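Local structure of D-xylonate dehydratase (Caulobacter crescentus, 5OYN) at residues P55-A60 with I128-L133; E428-V433 with E453-V458. The protein catalyses the dehydration of D-xylonate to 2-dehydro-3-deoxy-D-arabinonate in D-xylose degradation, and of D-gluconate with similar efficiency, using a [2Fe-2S] cluster and magnesium. All blocks are in the same frame, centred on the assembly; numbering follows the deposited sequence.

Contact 1: residues P55-A60 with I128-L133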
loop_
_atom_site.group_PDB
_atom_site.type_symbol
_atom_site.label_atom_id
_atom_site.label_comp_id
_atom_site.label_asym_id
_atom_site.label_seq_id
_atom_site.Cartn_x
_atom_site.Cartn_y
_atom_site.Cartn_z
ATOM N N PRO A 55 14.068 15.793 14.062
ATOM C CA PRO A 55 14.678 14.488 14.345
ATOM C C PRO A 55 14.176 13.401 13.403
ATOM O O PRO A 55 12.991 13.327 13.061
ATOM C CB PRO A 55 14.269 14.206 15.795
ATOM C CG PRO A 55 12.991 14.958 15.973
ATOM C CD PRO A 55 12.978 16.118 15.001
ATOM N N ILE A 56 15.111 12.567 12.961
ATOM C CA ILE A 56 14.783 11.382 12.178
ATOM C C ILE A 56 14.257 10.338 13.151
ATOM O O ILE A 56 15.005 9.850 14.003
ATOM C CB ILE A 56 15.998 10.850 11.415
ATOM C CG1 ILE A 56 16.671 11.956 10.595
ATOM C CG2 ILE A 56 15.576 9.705 10.534
ATOM C CD1 ILE A 56 15.711 12.849 9.808
ATOM N N ILE A 57 12.977 9.993 13.028
ATOM C CA ILE A 57 12.348 8.983 13.873
ATOM C C ILE A 57 12.349 7.653 13.127
ATOM O O ILE A 57 11.632 7.486 12.142
ATOM C CB ILE A 57 10.924 9.383 14.276
ATOM C CG1 ILE A 57 10.893 10.835 14.762
ATOM C CG2 ILE A 57 10.411 8.421 15.348
ATOM C CD1 ILE A 57 11.423 11.007 16.169
ATOM N N GLY A 58 13.143 6.694 13.586
ATOM C CA GLY A 58 13.029 5.353 13.059
ATOM C C GLY A 58 11.747 4.688 13.523
ATOM O O GLY A 58 11.224 4.970 14.603
ATOM N N ILE A 59 11.214 3.814 12.671
ATOM C CA ILE A 59 10.105 2.929 13.019
ATOM C C ILE A 59 10.586 1.518 12.700
ATOM O O ILE A 59 10.808 1.184 11.530
ATOM C CB ILE A 59 8.806 3.275 12.258
ATOM C CG1 ILE A 59 8.435 4.743 12.456
ATOM C CG2 ILE A 59 7.626 2.447 12.748
ATOM C CD1 ILE A 59 7.237 5.169 11.640
ATOM N N ALA A 60 10.786 0.698 13.730
ATOM C CA ALA A 60 11.299 -0.656 13.509
ATOM C C ALA A 60 10.112 -1.568 13.221
ATOM O O ALA A 60 9.407 -2.008 14.137
ATOM C CB ALA A 60 12.126 -1.142 14.689
ATOM N N ILE A 128 19.705 8.014 12.887
ATOM C CA ILE A 128 18.447 7.790 13.588
ATOM C C ILE A 128 18.541 8.433 14.963
ATOM O O ILE A 128 19.525 8.228 15.685
ATOM C CB ILE A 128 18.135 6.287 13.688
ATOM C CG1 ILE A 128 17.850 5.728 12.293
ATOM C CG2 ILE A 128 16.964 6.028 14.636
ATOM C CD1 ILE A 128 18.058 4.234 12.193
ATOM N N ASP A 129 17.523 9.218 15.321
ATOM C CA ASP A 129 17.505 9.940 16.585
ATOM C C ASP A 129 16.688 9.223 17.649
ATOM O O ASP A 129 17.215 8.875 18.707
ATOM C CB ASP A 129 16.961 11.346 16.373
ATOM C CG ASP A 129 17.866 12.166 15.514
ATOM O OD1 ASP A 129 19.104 11.999 15.669
ATOM O OD2 ASP A 129 17.348 12.959 14.683
ATOM N N ALA A 130 15.400 9.034 17.404
ATOM C CA ALA A 130 14.530 8.275 18.279
ATOM C C ALA A 130 13.970 7.099 17.492
ATOM O O ALA A 130 14.142 7.005 16.271
ATOM C CB ALA A 130 13.404 9.155 18.835
ATOM N N VAL A 131 13.289 6.190 18.195
ATOM C CA VAL A 131 12.747 4.991 17.571
ATOM C C VAL A 131 11.359 4.677 18.123
ATOM O O VAL A 131 11.028 4.986 19.272
ATOM C CB VAL A 131 13.695 3.794 17.748
ATOM C CG1 VAL A 131 13.683 3.322 19.178
ATOM C CG2 VAL A 131 13.301 2.670 16.797
ATOM N N VAL A 132 10.530 4.094 17.262
ATOM C CA VAL A 132 9.253 3.522 17.648
ATOM C C VAL A 132 9.356 2.029 17.393
ATOM O O VAL A 132 9.480 1.595 16.241
ATOM C CB VAL A 132 8.094 4.142 16.870
ATOM C CG1 VAL A 132 6.799 3.432 17.227
ATOM C CG2 VAL A 132 8.012 5.622 17.165
ATOM N N LEU A 133 9.337 1.249 18.470
ATOM C CA LEU A 133 9.480 -0.200 18.400
ATOM C C LEU A 133 8.087 -0.806 18.246
ATOM O O LEU A 133 7.250 -0.681 19.148
ATOM C CB LEU A 133 10.180 -0.740 19.652
ATOM C CG LEU A 133 11.539 -0.160 20.039
ATOM C CD1 LEU A 133 11.922 -0.597 21.416
ATOM C CD2 LEU A 133 12.618 -0.560 19.049
#

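Contact 2: residues E428-V433 with E453-V458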
loop_
_atom_site.group_PDB
_atom_site.type_symbol
_atom_site.label_atom_id
_atom_site.label_comp_id
_atom_site.label_asym_id
_atom_site.label_seq_id
_atom_site.Cartn_x
_atom_site.Cartn_y
_atom_site.Cartn_z
ATOM N N GLU A 428 5.851 -36.451 46.763
ATOM C CA GLU A 428 6.936 -37.152 46.104
ATOM C C GLU A 428 6.370 -37.877 44.899
ATOM O O GLU A 428 5.250 -38.402 44.953
ATOM C CB GLU A 428 7.620 -38.129 47.071
ATOM C CG GLU A 428 8.139 -37.445 48.341
ATOM C CD GLU A 428 8.918 -38.381 49.259
ATOM O OE1 GLU A 428 8.421 -39.502 49.525
ATOM O OE2 GLU A 428 10.023 -37.985 49.710
ATOM N N ALA A 429 7.134 -37.889 43.805
ATOM C CA ALA A 429 6.698 -38.547 42.582
ATOM C C ALA A 429 7.867 -39.284 41.940
ATOM O O ALA A 429 9.038 -39.070 42.275
ATOM C CB ALA A 429 6.081 -37.552 41.596
ATOM N N ARG A 430 7.522 -40.156 40.996
ATOM C CA ARG A 430 8.476 -41.019 40.315
ATOM C C ARG A 430 8.802 -40.430 38.948
ATOM O O ARG A 430 7.904 -40.239 38.120
ATOM C CB ARG A 430 7.901 -42.427 40.170
ATOM C CG ARG A 430 8.798 -43.383 39.419
ATOM C CD ARG A 430 8.348 -44.782 39.672
ATOM N NE ARG A 430 7.185 -45.131 38.870
ATOM C CZ ARG A 430 7.279 -45.595 37.629
ATOM N NH1 ARG A 430 8.486 -45.749 37.070
ATOM N NH2 ARG A 430 6.172 -45.902 36.950
ATOM N N ALA A 431 10.082 -40.170 38.701
ATOM C CA ALA A 431 10.479 -39.484 37.481
ATOM C C ALA A 431 10.310 -40.382 36.255
ATOM O O ALA A 431 10.704 -41.550 36.266
ATOM C CB ALA A 431 11.926 -39.010 37.598
ATOM N N ILE A 432 9.715 -39.830 35.200
ATOM C CA ILE A 432 9.692 -40.434 33.866
ATOM C C ILE A 432 10.434 -39.464 32.956
ATOM O O ILE A 432 9.888 -38.419 32.578
ATOM C CB ILE A 432 8.270 -40.689 33.360
ATOM C CG1 ILE A 432 7.402 -41.271 34.484
ATOM C CG2 ILE A 432 8.299 -41.584 32.128
ATOM C CD1 ILE A 432 7.621 -42.750 34.739
ATOM N N VAL A 433 11.676 -39.798 32.604
ATOM C CA VAL A 433 12.591 -38.873 31.942
ATOM C C VAL A 433 12.583 -39.113 30.438
ATOM O O VAL A 433 12.601 -40.263 29.974
ATOM C CB VAL A 433 14.012 -39.014 32.513
ATOM C CG1 VAL A 433 14.971 -38.023 31.849
ATOM C CG2 VAL A 433 13.978 -38.813 34.010
ATOM N N GLU A 453 -0.669 -42.128 38.543
ATOM C CA GLU A 453 -0.935 -40.794 39.069
ATOM C C GLU A 453 0.204 -40.214 39.902
ATOM O O GLU A 453 0.212 -39.004 40.149
ATOM C CB GLU A 453 -2.214 -40.843 39.892
ATOM C CG GLU A 453 -3.065 -42.033 39.511
ATOM C CD GLU A 453 -4.247 -42.209 40.431
ATOM O OE1 GLU A 453 -5.289 -42.735 39.968
ATOM O OE2 GLU A 453 -4.131 -41.807 41.612
ATOM N N ARG A 454 1.168 -41.022 40.341
ATOM C CA ARG A 454 2.226 -40.520 41.212
ATOM C C ARG A 454 3.564 -40.383 40.489
ATOM O O ARG A 454 4.618 -40.380 41.135
ATOM C CB ARG A 454 2.369 -41.406 42.452
ATOM C CG ARG A 454 1.047 -41.940 43.012
ATOM C CD ARG A 454 0.173 -40.848 43.614
ATOM N NE ARG A 454 0.949 -39.834 44.329
ATOM C CZ ARG A 454 0.408 -38.815 44.999
ATOM N NH1 ARG A 454 -0.917 -38.682 45.055
ATOM N NH2 ARG A 454 1.188 -37.929 45.612
ATOM N N CYS A 455 3.545 -40.244 39.166
ATOM C CA CYS A 455 4.750 -39.971 38.394
ATOM C C CYS A 455 4.887 -38.474 38.133
ATOM O O CYS A 455 3.958 -37.691 38.340
ATOM C CB CYS A 455 4.735 -40.754 37.078
ATOM S SG CYS A 455 4.258 -42.497 37.291
ATOM N N ILE A 456 6.079 -38.077 37.692
ATOM C CA ILE A 456 6.352 -36.707 37.269
ATOM C C ILE A 456 7.112 -36.765 35.946
ATOM O O ILE A 456 8.184 -37.378 35.863
ATOM C CB ILE A 456 7.133 -35.908 38.334
ATOM C CG1 ILE A 456 7.607 -34.573 37.763
ATOM C CG2 ILE A 456 8.311 -36.716 38.893
ATOM C CD1 ILE A 456 8.029 -33.588 38.813
ATOM N N LEU A 457 6.553 -36.142 34.909
ATOM C CA LEU A 457 7.148 -36.215 33.582
ATOM C C LEU A 457 8.263 -35.186 33.445
ATOM O O LEU A 457 8.082 -34.001 33.750
ATOM C CB LEU A 457 6.081 -36.022 32.511
ATOM C CG LEU A 457 4.863 -36.937 32.723
ATOM C CD1 LEU A 457 3.689 -36.498 31.857
ATOM C CD2 LEU A 457 5.205 -38.409 32.474
ATOM N N VAL A 458 9.425 -35.652 33.015
ATOM C CA VAL A 458 10.636 -34.852 32.999
ATOM C C VAL A 458 11.189 -34.880 31.587
ATOM O O VAL A 458 11.222 -35.938 30.945
ATOM C CB VAL A 458 11.686 -35.373 34.013
ATOM C CG1 VAL A 458 13.004 -34.620 33.874
ATOM C CG2 VAL A 458 11.171 -35.247 35.432
#

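Contact 1: residues P55-A60 with I128-L133
The carboxylate of Asp129 meets the backbone N of Ile56 through its OD2, 2.9 Å from that N; the donor approaches on the anti side and stands 32° out of the carboxylate plane. Pro55 borders the same oxygen, its CB 3.5 Å from Asp129 OD2, while Ser20 OG supplies a second hydrogen bond to it. With chi1 at -66°, CG of Asp129 sits beside its own backbone N, and that N in turn donates to Ile56 O at 2.9 Å. Both polar backbone atoms of Ile56 are therefore held by the one aspartate, just ahead of the strand pairing. With an alanine in place of Asp129, the Ile56 amide and the Ser20 hydroxyl would probably be left without their shared acceptor, and the start of the strand would be less firmly fixed.

From there the parallel ladder runs on: Gly58 N donates to Ala130 O, Val132 N to Gly58 O, and Ala60 N to Val132 O (3.0 Å). Ile57 and Val132 meet on one face, their CG2 atoms 4.1 Å apart and the side chains crossing obliquely, and Ile57 CD1 reaches Ala130 CB at 3.8 Å. On the face of Ala60 and Leu133, Ile128 places its CG2 4.0 Å from Gly58 N.

Strand 56-61, helix 73-87 and strand 90-95 form a beta-alpha-beta unit, with strand 130-135 on the other side of strand 56-61, in an alpha/beta parallel sheet of order 2-1-3-4. Ile57, Ile59 and Val132 face the helices: 73-87 packs on both isoleucines, 241-259 on Pro55, Ile57 and Val132.

Contact 2: residues E428-V433 with E453-V458
Ile432 and Leu457 stand shoulder to shoulder on one face of the sheet, Leu457 CD2 3.9 Å from Ile432 CB. Ile432 also leans toward Cys455: its CG1 comes to 3.8 Å from Cys455 CB. Its CD1 continues over one face of the Arg430 guanidinium, 3.7 Å above the plane and nearer the border of the group than its middle. Arg430 stands out from the sheet, and a bend at chi3 (79°) turns its guanidinium along the strand toward Ile432, where NH2 comes 3.9 Å from Cys455 SG, at a slant, and is hydrogen-bonded to Leu449 O.

The two strands are the parallel pair of a beta-alpha-beta unit, joined through helix 436-443 and set side by side in a mixed sheet. Arg430 N donates to Arg454 O, Ile456 N to Arg430 O, Ile432 N to Ile456 O and Val458 N to Ile432 O.

On the opposite face, Ile456 directs CG2 at Ala429 CB, 3.6 Å away; with CG1 anti to the backbone N (chi1 170°), CG2 is the branch left to face the alanine. Further along, Val433 and Val458 run alongside each other, Val433 CG2 lying 4.1 Å from Val458 CB, with Leu523 touching both.

In the fold
Along the chain, contact 1 is complete well before the first strand of contact 2 begins, and the two lie on opposite sides of the chain's centre, their own centres 51 Å apart and their nearest atoms about 36 Å apart. They share no beta-sheet: contact 1 belongs to the parallel one of the N-terminal dehydratase region, contact 2 to the mixed one of the C-terminal region. Each pairs two parallel strands, and neither is touched by another subunit of the tetramer. Both lie away from the metal sites, yet the magnesium site draws on both regions: Asp138 follows soon after strand 130-135, while Glu472 comes after strand 455-460. The two regions thus jointly supply magnesium ligands.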